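Epsin 1 (Danio rerio, PDB 5LP0) probably binds membranes enriched in phosphatidylinositol 4,5-bisphosphate, modifies their curvature and promotes clathrin-coated invagination in receptor-mediated endocytosis. Local coordinates at residues K57-V62 with K105-N110; G76-A81 with E130-A135; Q83-I88 with K123-L128. All blocks are in the same frame, centred on the assembly; numbering follows the deposited sequence. Where two conformers were deposited one is given.

Interaction 1: K57-V62 with K105-N110; sequences KNWRHV and KDQGVN
Gln107 comes over one face of the Trp59 indole, and this pair makes nearly all of the contact. Gln107 CB sits over the six-membered ring of Trp59, 3.8 Å from the centroid of that ring, in a CH-pi contact. CG comes next, 3.8 Å from Trp59 CE2. The bend at chi2 (-69°) then brings the amide to the CZ2-CH2 side, with OE1 nearest the ring. Gln107 CD is 3.6 Å from Trp59 CZ2. OE1 ends above the ring plane, just beyond the CZ2-CH2 bond, 3.4 Å from both of these Trp59 atoms. The amide plane is 10° from the ring plane, but the group overhangs the CZ2-CH2 side and does not cover the ring. Gln107 NE2 makes a weak hydrogen bond to Asp101.

On the opposite face of the indole lies Arg60 CB, from the next residue in the helix. Its guanidinium turns one face to Trp59 CZ2. Tyr99 also meets the Trp59 ring, and Phe97 touches it. In one of its two conformers, Asn110 approaches the ring obliquely and is tied back to its own turn by a hydrogen bond from ND2 to Gln107 O, 3.0 Å long. Asp106 OD1 accepts from Val109 N in a capping bond at the start of helix 108-122.

The contact joins the beginnings of helices 59-75 and 108-122 of the ENTH domain. His61, which probably binds the phosphoinositide, is on the same turn as Trp59 but takes no part here. No hydrogen bond crosses between the two segments. The chemistry is that of an aliphatic root on an aromatic face, with the amide passing its edge: cohesion comes from dispersion and CH-pi contact, and the weak bond to Asp101 lies outside the pair.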
# COMPACT_ATOMS: atom_id res chain seq x y z
N LYS A 57 10.99 11.86 8.56
CA LYS A 57 9.98 11.88 9.61
C LYS A 57 8.62 11.39 9.12
O LYS A 57 7.73 11.08 9.92
CB LYS A 57 9.85 13.29 10.21
CG LYS A 57 9.23 14.31 9.27
CD LYS A 57 9.21 15.68 9.90
CE LYS A 57 8.77 16.74 8.92
NZ LYS A 57 8.81 18.10 9.54
N ASN A 58 8.46 11.32 7.80
CA ASN A 58 7.23 10.79 7.20
C ASN A 58 7.36 9.32 6.81
O ASN A 58 6.58 8.80 6.02
CB ASN A 58 6.84 11.61 5.97
CG ASN A 58 6.31 12.97 6.34
OD1 ASN A 58 5.44 13.11 7.20
ND2 ASN A 58 6.86 13.99 5.70
N TRP A 59 8.32 8.62 7.40
CA TRP A 59 8.55 7.20 7.11
C TRP A 59 7.31 6.32 7.26
O TRP A 59 7.14 5.33 6.52
CB TRP A 59 9.66 6.64 7.98
CG TRP A 59 9.27 6.51 9.42
CD1 TRP A 59 9.43 7.45 10.41
CD2 TRP A 59 8.67 5.37 10.04
NE1 TRP A 59 8.94 6.97 11.59
CE2 TRP A 59 8.48 5.69 11.40
CE3 TRP A 59 8.28 4.10 9.58
CZ2 TRP A 59 7.91 4.79 12.30
CZ3 TRP A 59 7.71 3.22 10.48
CH2 TRP A 59 7.54 3.56 11.82
N ARG A 60 6.41 6.66 8.20
CA ARG A 60 5.26 5.79 8.42
C ARG A 60 4.29 5.88 7.22
O ARG A 60 3.55 4.95 6.97
CB ARG A 60 4.53 6.11 9.72
CG ARG A 60 3.84 4.88 10.27
CD ARG A 60 2.97 5.19 11.47
NE ARG A 60 3.73 5.87 12.51
CZ ARG A 60 4.36 5.25 13.50
NH1 ARG A 60 4.33 3.93 13.60
NH2 ARG A 60 5.02 5.97 14.41
N HIS A 61 4.32 6.98 6.47
CA HIS A 61 3.57 7.06 5.21
C HIS A 61 4.01 5.92 4.33
O HIS A 61 3.19 5.27 3.69
CB HIS A 61 3.88 8.36 4.45
CG HIS A 61 3.23 9.58 5.01
ND1 HIS A 61 3.44 10.83 4.48
CD2 HIS A 61 2.39 9.74 6.06
CE1 HIS A 61 2.74 11.72 5.17
NE2 HIS A 61 2.08 11.09 6.11
N VAL A 62 5.32 5.67 4.29
CA VAL A 62 5.88 4.68 3.36
C VAL A 62 5.54 3.28 3.87
O VAL A 62 5.07 2.41 3.13
CB VAL A 62 7.43 4.82 3.27
CG1 VAL A 62 8.01 3.80 2.28
CG2 VAL A 62 7.85 6.23 2.87
N LYS A 105 16.52 5.49 17.16
CA LYS A 105 16.04 4.16 16.77
C LYS A 105 15.76 4.04 15.27
O LYS A 105 15.24 4.96 14.62
CB LYS A 105 14.86 3.72 17.64
CG LYS A 105 13.49 4.02 17.10
CD LYS A 105 12.36 3.67 18.10
CE LYS A 105 12.85 3.36 19.52
NZ LYS A 105 12.80 4.53 20.45
N ASP A 106 16.17 2.90 14.73
CA ASP A 106 16.17 2.67 13.28
C ASP A 106 14.78 2.29 12.79
O ASP A 106 14.43 1.13 12.73
CB ASP A 106 17.19 1.57 12.91
CG ASP A 106 17.48 1.53 11.41
OD1 ASP A 106 16.66 2.06 10.64
OD2 ASP A 106 18.51 0.95 10.99
N GLN A 107 13.97 3.28 12.44
CA GLN A 107 12.63 2.99 11.92
C GLN A 107 12.73 2.47 10.49
O GLN A 107 11.86 1.75 10.03
CB GLN A 107 11.72 4.22 12.00
CG GLN A 107 11.52 4.74 13.44
CD GLN A 107 10.72 3.81 14.33
OE1 GLN A 107 10.19 2.80 13.88
NE2 GLN A 107 10.62 4.16 15.60
N GLY A 108 13.80 2.85 9.80
CA GLY A 108 14.01 2.41 8.43
C GLY A 108 14.07 0.90 8.30
O GLY A 108 13.63 0.36 7.28
N VAL A 109 14.57 0.19 9.31
CA VAL A 109 14.63 -1.26 9.23
C VAL A 109 13.26 -1.91 8.94
O VAL A 109 13.19 -2.90 8.21
CB VAL A 109 15.27 -1.89 10.49
CG1 VAL A 109 14.25 -2.08 11.60
CG2 VAL A 109 15.93 -3.21 10.15
N ASN A 110 12.19 -1.38 9.52
CA ASN A 110 10.86 -1.90 9.25
C ASN A 110 10.46 -1.68 7.80
O ASN A 110 9.85 -2.55 7.18
CB ASN A 110 9.80 -1.18 10.10
CG ASN A 110 10.16 -1.10 11.57
OD1 ASN A 110 10.16 -2.11 12.27
ND2 ASN A 110 10.42 0.12 12.05

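Interaction 2: G76-A81 with E130-A135; sequences GSERVA and EERIHA
Arg132 grips the carbonyl oxygen of Gly76 with both terminal nitrogens. The NH1 bond to Gly76 O is 2.7 Å long, and its donor comes in nearly along the C=O axis. The NH2 bond to the same Gly76 O is 3.0 Å and more bent, 136° at the hydrogen. The oxygen lies in the guanidinium plane, at the end between NH1 and NH2, and receives an N-H from each. The extended Arg132 chain, with CG anti to the backbone N (chi1 -177°), carries the group across to this oxygen.

Glu78 comes over a face of the same guanidinium. Its CG is 3.9 Å from Arg132 CZ, above the middle of the group. Glu78 OE2 forms a long salt bridge to Arg132 NE at 3.6 Å. The oxygen stands well out of the plane, so OE2 and NE are linked by charge only, while CG packs on the face. A methionine in place of Arg132 would probably leave Gly76 O without both of these donors and Glu78 without this opposite charge.

Gly76 is the first residue past helix 59-75. Ser77 follows as N-cap of helix 78-86, its OG accepting from Arg79 N at 3.1 Å. Arg132 thus ties helix 125-139 to the corner between two consecutive helices. Tyr36 adds a weak hydrogen bond to Arg132 NH2. Glu131 forms a salt bridge with Lys74, and Val80 packs on helices 59-75 and 38-51.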
# COMPACT_ATOMS: atom_id res chain seq x y z
N GLY A 76 -7.81 -6.52 -4.01
CA GLY A 76 -8.41 -5.60 -4.94
C GLY A 76 -8.40 -6.14 -6.36
O GLY A 76 -8.15 -7.32 -6.61
N SER A 77 -8.70 -5.26 -7.31
CA SER A 77 -8.61 -5.58 -8.73
C SER A 77 -7.22 -6.11 -9.10
O SER A 77 -6.21 -5.67 -8.55
CB SER A 77 -8.90 -4.33 -9.56
OG SER A 77 -8.58 -4.53 -10.92
N GLU A 78 -7.17 -7.07 -10.02
CA GLU A 78 -5.90 -7.60 -10.48
C GLU A 78 -5.06 -6.54 -11.19
O GLU A 78 -3.86 -6.72 -11.36
CB GLU A 78 -6.12 -8.87 -11.32
CG GLU A 78 -6.66 -10.03 -10.48
CD GLU A 78 -6.70 -11.37 -11.20
OE1 GLU A 78 -6.68 -11.41 -12.45
OE2 GLU A 78 -6.73 -12.39 -10.50
N ARG A 79 -5.69 -5.42 -11.56
CA ARG A 79 -4.97 -4.28 -12.13
C ARG A 79 -3.99 -3.69 -11.13
O ARG A 79 -3.02 -3.06 -11.53
CB ARG A 79 -5.94 -3.18 -12.58
CG ARG A 79 -6.86 -3.56 -13.74
CD ARG A 79 -7.64 -2.35 -14.30
NE ARG A 79 -6.73 -1.36 -14.89
CZ ARG A 79 -6.81 -0.05 -14.71
NH1 ARG A 79 -7.77 0.48 -13.96
NH2 ARG A 79 -5.92 0.75 -15.29
N VAL A 80 -4.25 -3.86 -9.84
CA VAL A 80 -3.33 -3.36 -8.82
C VAL A 80 -1.97 -4.05 -8.93
O VAL A 80 -0.93 -3.39 -9.07
CB VAL A 80 -3.89 -3.54 -7.39
CG1 VAL A 80 -2.84 -3.05 -6.35
CG2 VAL A 80 -5.20 -2.76 -7.21
N ALA A 81 -1.97 -5.39 -8.86
CA ALA A 81 -0.72 -6.15 -8.93
C ALA A 81 -0.02 -5.88 -10.26
O ALA A 81 1.21 -5.80 -10.33
CB ALA A 81 -0.99 -7.65 -8.73
N GLU A 130 -2.33 -17.79 -4.75
CA GLU A 130 -2.55 -18.39 -3.43
C GLU A 130 -2.95 -17.34 -2.40
O GLU A 130 -3.89 -17.53 -1.57
CB GLU A 130 -1.26 -19.10 -2.99
CG GLU A 130 -0.90 -20.30 -3.87
CD GLU A 130 0.60 -20.60 -3.96
OE1 GLU A 130 1.43 -19.93 -3.30
OE2 GLU A 130 0.94 -21.54 -4.71
N GLU A 131 -2.23 -16.22 -2.44
CA GLU A 131 -2.43 -15.14 -1.50
C GLU A 131 -3.80 -14.54 -1.77
O GLU A 131 -4.48 -14.16 -0.84
CB GLU A 131 -1.36 -14.05 -1.63
CG GLU A 131 0.03 -14.53 -1.21
CD GLU A 131 0.23 -14.64 0.28
OE1 GLU A 131 -0.64 -14.16 1.05
OE2 GLU A 131 1.27 -15.23 0.68
N ARG A 132 -4.23 -14.48 -3.03
CA ARG A 132 -5.52 -13.89 -3.35
C ARG A 132 -6.68 -14.72 -2.82
O ARG A 132 -7.61 -14.19 -2.27
CB ARG A 132 -5.67 -13.69 -4.85
CG ARG A 132 -6.95 -13.02 -5.26
CD ARG A 132 -6.90 -12.66 -6.73
NE ARG A 132 -8.07 -11.91 -7.15
CZ ARG A 132 -8.22 -10.60 -6.98
NH1 ARG A 132 -7.29 -9.89 -6.36
NH2 ARG A 132 -9.31 -10.02 -7.42
N ILE A 133 -6.62 -16.04 -2.98
CA ILE A 133 -7.67 -16.89 -2.40
C ILE A 133 -7.77 -16.67 -0.90
O ILE A 133 -8.87 -16.44 -0.36
CB ILE A 133 -7.38 -18.34 -2.70
CG1 ILE A 133 -7.67 -18.63 -4.18
CG2 ILE A 133 -8.25 -19.26 -1.80
CD1 ILE A 133 -7.23 -20.03 -4.64
N HIS A 134 -6.63 -16.72 -0.21
CA HIS A 134 -6.66 -16.52 1.24
C HIS A 134 -7.16 -15.11 1.62
O HIS A 134 -7.96 -14.93 2.54
CB HIS A 134 -5.28 -16.78 1.84
CG HIS A 134 -5.22 -16.58 3.33
ND1 HIS A 134 -5.54 -17.57 4.23
CD2 HIS A 134 -4.89 -15.49 4.07
CE1 HIS A 134 -5.40 -17.10 5.46
NE2 HIS A 134 -5.01 -15.85 5.39
N ALA A 135 -6.73 -14.10 0.87
CA ALA A 135 -7.07 -12.72 1.20
C ALA A 135 -8.56 -12.46 0.97
O ALA A 135 -9.19 -11.74 1.73
CB ALA A 135 -6.24 -11.77 0.37

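Interaction 3: Q83-I88 with K123-L128; sequences QCRENI and KDEERL
The Arg85 guanidinium has the Glu125 carboxylate over one face. Glu125 OE1 is 4.2 Å from Arg85 NH2, offset toward the rim of the group. That is beyond salt-bridge range, and no N-H points at the oxygen. The attraction is therefore one of charge only and is likely to be modest at this surface site. Leu128 comes to the same guanidinium obliquely. The modelled gap of 3.1 Å between Leu128 CD1 and Arg85 NH1 is very short. Leu128 has a second conformer, so the exact fit is doubtful.

In this conformer the Arg85 and Leu128 side chains run alongside each other in opposing senses. The Arg85 chain is bent at chi3 (-73°), which turns the guanidinium aside from the line of its aliphatic part. The backbones are nearest at Arg85 and Lys123, whose CA atoms are 7.4 Å apart.

Asp124 is the N-cap of helix 125-139. Its OD1 takes a straight bond from Arg127 N, 3.0 Å long with 173° at the hydrogen, met from above the carboxylate plane. Asn87 is the first residue past helix 78-86. Leu122 of helix 108-122 touches Cys84 and Ile88, while Leu121 touches Arg127 and Leu128. The contact thus sets the last turn of helix 78-86 beside the first turn of helix 125-139, as part of the all-helical, superhelical stacking of ENTH domains.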
# COMPACT_ATOMS: atom_id res chain seq x y z
N GLN A 83 -0.08 -3.12 -12.09
CA GLN A 83 0.58 -1.83 -12.09
C GLN A 83 1.80 -1.86 -11.15
O GLN A 83 2.84 -1.24 -11.44
CB GLN A 83 -0.38 -0.69 -11.73
CG GLN A 83 0.33 0.66 -11.76
CD GLN A 83 -0.57 1.85 -11.58
OE1 GLN A 83 -0.37 2.67 -10.67
NE2 GLN A 83 -1.52 1.99 -12.45
N CYS A 84 1.71 -2.62 -10.07
CA CYS A 84 2.83 -2.69 -9.13
C CYS A 84 4.04 -3.37 -9.77
O CYS A 84 5.17 -2.94 -9.60
CB CYS A 84 2.44 -3.43 -7.88
SG CYS A 84 1.39 -2.51 -6.77
N ARG A 85 3.79 -4.40 -10.56
CA ARG A 85 4.85 -5.12 -11.25
C ARG A 85 5.47 -4.20 -12.30
O ARG A 85 6.69 -4.21 -12.49
CB ARG A 85 4.35 -6.42 -11.90
CG ARG A 85 4.10 -7.55 -10.92
CD ARG A 85 3.87 -8.89 -11.63
NE ARG A 85 2.56 -8.96 -12.29
CZ ARG A 85 1.42 -9.21 -11.66
NH1 ARG A 85 1.43 -9.45 -10.36
NH2 ARG A 85 0.26 -9.24 -12.31
N GLU A 86 4.63 -3.41 -12.96
CA GLU A 86 5.11 -2.41 -13.93
C GLU A 86 5.99 -1.34 -13.26
O GLU A 86 6.91 -0.81 -13.88
CB GLU A 86 3.94 -1.70 -14.63
CG GLU A 86 3.28 -2.47 -15.74
CD GLU A 86 2.13 -1.70 -16.37
OE1 GLU A 86 1.89 -0.53 -15.98
OE2 GLU A 86 1.45 -2.26 -17.25
N ASN A 87 5.66 -1.01 -12.02
CA ASN A 87 6.38 0.02 -11.29
C ASN A 87 7.21 -0.56 -10.16
O ASN A 87 7.33 0.04 -9.10
CB ASN A 87 5.42 1.05 -10.73
CG ASN A 87 4.80 1.90 -11.80
OD1 ASN A 87 3.75 1.55 -12.33
ND2 ASN A 87 5.44 3.03 -12.13
N ILE A 88 7.83 -1.72 -10.42
CA ILE A 88 8.49 -2.47 -9.36
C ILE A 88 9.67 -1.70 -8.73
O ILE A 88 9.96 -1.89 -7.55
CB ILE A 88 8.93 -3.86 -9.82
CG1 ILE A 88 9.35 -4.71 -8.64
CG2 ILE A 88 10.08 -3.79 -10.82
CD1 ILE A 88 8.20 -5.00 -7.70
N LYS A 123 7.05 -10.64 -7.48
CA LYS A 123 7.79 -11.34 -8.52
C LYS A 123 7.30 -12.78 -8.75
O LYS A 123 7.77 -13.45 -9.67
CB LYS A 123 9.29 -11.32 -8.22
CG LYS A 123 9.92 -9.92 -8.33
CD LYS A 123 11.42 -9.93 -8.00
CE LYS A 123 12.06 -8.56 -8.19
NZ LYS A 123 13.49 -8.57 -7.72
N ASP A 124 6.34 -13.25 -7.95
CA ASP A 124 5.90 -14.64 -8.01
C ASP A 124 4.39 -14.77 -8.24
O ASP A 124 3.60 -14.63 -7.31
CB ASP A 124 6.28 -15.35 -6.71
CG ASP A 124 6.20 -16.85 -6.83
OD1 ASP A 124 5.21 -17.34 -7.40
OD2 ASP A 124 7.13 -17.53 -6.36
N GLU A 125 4.00 -15.05 -9.48
CA GLU A 125 2.58 -15.04 -9.85
C GLU A 125 1.79 -16.18 -9.21
O GLU A 125 0.60 -16.01 -8.89
CB GLU A 125 2.43 -14.97 -11.38
CG GLU A 125 3.23 -13.82 -11.98
CD GLU A 125 2.62 -13.22 -13.23
OE1 GLU A 125 1.38 -13.18 -13.34
OE2 GLU A 125 3.39 -12.76 -14.10
N GLU A 126 2.44 -17.31 -8.97
CA GLU A 126 1.79 -18.39 -8.21
C GLU A 126 1.47 -17.96 -6.78
O GLU A 126 0.34 -18.17 -6.27
CB GLU A 126 2.69 -19.63 -8.18
CG GLU A 126 2.11 -20.78 -7.38
CD GLU A 126 3.07 -21.94 -7.21
OE1 GLU A 126 4.24 -21.70 -6.82
OE2 GLU A 126 2.65 -23.09 -7.47
N ARG A 127 2.45 -17.36 -6.12
CA ARG A 127 2.25 -16.82 -4.78
C ARG A 127 1.10 -15.83 -4.80
O ARG A 127 0.28 -15.82 -3.90
CB ARG A 127 3.51 -16.13 -4.27
CG ARG A 127 4.60 -17.10 -3.85
CD ARG A 127 5.73 -16.38 -3.14
NE ARG A 127 5.26 -15.73 -1.92
CZ ARG A 127 5.92 -14.78 -1.26
NH1 ARG A 127 7.11 -14.38 -1.69
NH2 ARG A 127 5.40 -14.25 -0.16
N LEU A 128 1.01 -15.00 -5.83
CA LEU A 128 -0.07 -14.03 -5.88
C LEU A 128 -1.43 -14.74 -5.92
O LEU A 128 -2.35 -14.34 -5.22
CB LEU A 128 0.14 -13.04 -7.04
CG LEU A 128 1.33 -12.07 -6.86
CD1 LEU A 128 1.88 -11.56 -8.19
CD2 LEU A 128 0.97 -10.88 -5.96

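Overall arrangement
Interactions 2 and 3 are neighbours: both join helix 78-86 to helix 125-139, and their centres are about 10 Å apart. Interaction 3 is nested in the loop closed by interaction 2. The helices meet at two places, with Arg132 bonded in interaction 2 and Arg85 only near an opposite charge in interaction 3. Interaction 1 is remote, its centre about 26 Å from that of interaction 2 and about 24 Å from that of interaction 3. It joins helices 59-75 and 108-122, each of which directly precedes a helix of the other pair. Interaction 1 alone lies near the probable phosphoinositide site: it includes His61, and the side chains of Trp59 and Asn18 are about 6 Å apart.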